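Side-chain contact in iron transport multicopper oxidase FET3 (Saccharomyces cerevisiae, PDB 1ZPU), which oxidises ferrous to ferric iron with reduction of oxygen to water, using four bound copper ions, for high-affinity iron uptake in yeast: residues A163-Q168 with I465-L470. Sequence-based numbering, arbitrary orientation.
Sequences AEPIPQ and IEWHLL. With CU1 (copper (I) ion), chain B; MAN (alpha-D-mannopyranose), chain H.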
loop_
_atom_site.group_PDB
_atom_site.type_symbol
_atom_site.label_atom_id
_atom_site.label_comp_id
_atom_site.label_asym_id
_atom_site.label_seq_id
_atom_site.Cartn_x
_atom_site.Cartn_y
_atom_site.Cartn_z
ATOM N N ALA A 163 7.002 19.255 4.357
ATOM C CA ALA A 163 7.881 18.703 3.331
ATOM C C ALA A 163 8.366 17.319 3.730
ATOM O O ALA A 163 8.944 17.130 4.802
ATOM C CB ALA A 163 9.054 19.625 3.071
ATOM N N GLU A 164 8.100 16.356 2.864
ATOM C CA GLU A 164 8.518 14.977 3.040
ATOM C C GLU A 164 9.997 14.839 2.726
ATOM O O GLU A 164 10.460 15.428 1.743
ATOM C CB GLU A 164 7.717 14.137 2.049
ATOM C CG GLU A 164 7.282 15.001 0.862
ATOM C CD GLU A 164 5.812 14.891 0.644
ATOM O OE1 GLU A 164 5.309 15.192 -0.474
ATOM O OE2 GLU A 164 5.159 14.465 1.613
ATOM N N PRO A 165 10.740 14.052 3.536
ATOM C CA PRO A 165 12.182 13.857 3.338
ATOM C C PRO A 165 12.521 13.238 1.990
ATOM O O PRO A 165 11.855 12.329 1.540
ATOM C CB PRO A 165 12.577 12.900 4.462
ATOM C CG PRO A 165 11.336 12.333 4.950
ATOM C CD PRO A 165 10.244 13.303 4.699
ATOM N N ILE A 166 13.581 13.737 1.376
ATOM C CA ILE A 166 13.969 13.349 0.031
ATOM C C ILE A 166 14.917 12.156 0.047
ATOM O O ILE A 166 15.926 12.186 0.752
ATOM C CB ILE A 166 14.573 14.565 -0.684
ATOM C CG1 ILE A 166 13.466 15.601 -0.884
ATOM C CG2 ILE A 166 15.174 14.183 -2.025
ATOM C CD1 ILE A 166 13.920 16.992 -0.678
ATOM N N PRO A 167 14.583 11.096 -0.725
ATOM C CA PRO A 167 15.364 9.851 -0.784
ATOM C C PRO A 167 16.673 10.045 -1.542
ATOM O O PRO A 167 16.844 11.060 -2.205
ATOM C CB PRO A 167 14.449 8.898 -1.547
ATOM C CG PRO A 167 13.498 9.727 -2.267
ATOM C CD PRO A 167 13.411 11.066 -1.613
ATOM N N GLN A 168 17.591 9.088 -1.449
ATOM C CA GLN A 168 18.909 9.277 -2.022
ATOM C C GLN A 168 19.093 8.600 -3.358
ATOM O O GLN A 168 19.939 9.021 -4.138
ATOM C CB GLN A 168 19.990 8.852 -1.038
ATOM C CG GLN A 168 20.356 9.946 -0.020
ATOM C CD GLN A 168 19.169 10.365 0.843
ATOM O OE1 GLN A 168 18.811 9.686 1.802
ATOM N NE2 GLN A 168 18.546 11.478 0.485
ATOM N N ILE A 465 1.715 6.564 1.141
ATOM C CA ILE A 465 2.973 7.251 1.310
ATOM C C ILE A 465 3.228 7.296 2.794
ATOM O O ILE A 465 2.495 7.941 3.538
ATOM C CB ILE A 465 2.942 8.682 0.759
ATOM C CG1 ILE A 465 2.970 8.672 -0.778
ATOM C CG2 ILE A 465 4.123 9.504 1.339
ATOM C CD1 ILE A 465 2.645 10.017 -1.414
ATOM N N GLU A 466 4.274 6.607 3.220
ATOM C CA GLU A 466 4.542 6.400 4.627
ATOM C C GLU A 466 4.554 7.681 5.452
ATOM O O GLU A 466 4.052 7.711 6.585
ATOM C CB GLU A 466 5.844 5.629 4.764
ATOM C CG GLU A 466 5.626 4.121 4.633
ATOM C CD GLU A 466 4.986 3.518 5.896
ATOM O OE1 GLU A 466 5.689 3.469 6.946
ATOM O OE2 GLU A 466 3.790 3.105 5.830
ATOM N N TRP A 467 5.114 8.741 4.873
ATOM C CA TRP A 467 5.156 10.038 5.530
ATOM C C TRP A 467 3.755 10.586 5.780
ATOM O O TRP A 467 3.489 11.149 6.837
ATOM C CB TRP A 467 5.983 11.017 4.704
ATOM C CG TRP A 467 7.313 10.442 4.272
ATOM C CD1 TRP A 467 7.725 10.203 2.990
ATOM C CD2 TRP A 467 8.399 10.035 5.130
ATOM N NE1 TRP A 467 9.005 9.683 3.000
ATOM C CE2 TRP A 467 9.435 9.563 4.296
ATOM C CE3 TRP A 467 8.589 10.029 6.518
ATOM C CZ2 TRP A 467 10.644 9.088 4.799
ATOM C CZ3 TRP A 467 9.786 9.554 7.025
ATOM C CH2 TRP A 467 10.804 9.087 6.163
ATOM N N HIS A 468 2.854 10.399 4.821
ATOM C CA HIS A 468 1.515 10.929 4.943
ATOM C C HIS A 468 0.664 10.118 5.929
ATOM O O HIS A 468 -0.207 10.670 6.629
ATOM C CB HIS A 468 0.856 11.048 3.570
ATOM C CG HIS A 468 1.588 11.957 2.627
ATOM N ND1 HIS A 468 1.301 12.022 1.278
ATOM C CD2 HIS A 468 2.608 12.823 2.832
ATOM C CE1 HIS A 468 2.104 12.893 0.699
ATOM N NE2 HIS A 468 2.908 13.389 1.618
ATOM N N LEU A 469 0.922 8.812 5.985
ATOM C CA LEU A 469 0.289 7.958 6.975
ATOM C C LEU A 469 0.755 8.350 8.381
ATOM O O LEU A 469 -0.036 8.351 9.321
ATOM C CB LEU A 469 0.599 6.504 6.682
ATOM C CG LEU A 469 -0.055 5.436 7.558
ATOM C CD1 LEU A 469 -1.600 5.467 7.492
ATOM C CD2 LEU A 469 0.518 4.070 7.164
ATOM N N LEU A 470 2.032 8.704 8.512
ATOM C CA LEU A 470 2.568 9.247 9.766
ATOM C C LEU A 470 1.913 10.557 10.139
ATOM O O LEU A 470 1.723 10.836 11.331
ATOM C CB LEU A 470 4.082 9.439 9.694
ATOM C CG LEU A 470 4.872 8.190 10.069
ATOM C CD1 LEU A 470 6.264 8.225 9.453
ATOM C CD2 LEU A 470 4.938 8.026 11.591
HETATM CU CU CU1 B . -0.343 11.077 0.414
HETATM C C1 MAN H . 25.438 9.972 -5.556
HETATM C C2 MAN H . 24.252 9.568 -6.423
HETATM C C3 MAN H . 22.970 10.249 -5.964
HETATM C C4 MAN H . 22.795 10.075 -4.463
HETATM C C5 MAN H . 24.013 10.584 -3.723
HETATM C C6 MAN H . 23.846 10.328 -2.237
HETATM O O2 MAN H . 24.060 8.185 -6.311
HETATM O O3 MAN H . 21.857 9.680 -6.618
HETATM O O4 MAN H . 21.662 10.775 -4.028
HETATM O O5 MAN H . 25.138 9.865 -4.176
HETATM O O6 MAN H . 25.059 10.677 -1.610
#
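E164 and W467 bring the two backbones closest, their CA atoms 6.5 Å apart, where an irregular loop of the second cupredoxin-like domain passes the short helix 466-470 of the third, beside the type 1 copper site of this multicopper oxidase. That copper is bound by H468 ND1 at 2.1 Å, together with H392 and C463. On the far side of the same imidazole, NE2 donates to E164 OE2 over 2.5 Å, a bent bond with an N-H...O angle of 147°. A bend in the glutamate chain at chi2 (-127°) brings OE2 to the ring edge, where the carboxylate and imidazole planes stand 34° apart. Held at ND1 by copper and at NE2 by the carboxylate, the ring probably has little freedom to turn, and the carboxylate would probably make it a more electron-rich ligand. Next to it, P165 points CG onto one face of the W467 indole in a CH-pi contact, 3.3 Å from the centroid of the six-membered ring. W467 NE1 is hydrogen-bonded to the hydroxyl of Y143, which also forms a hydrogen bond with P165 O, while F154 and F198 pack edge-to-face against the indole. An alanine in place of W467 would probably leave P165 without the aromatic face it rests on and the Y143 hydroxyl without its indole partner. Beside the proline, E164 CB approaches the five-membered part of the indole obliquely, 4.0 Å from W467 CD1.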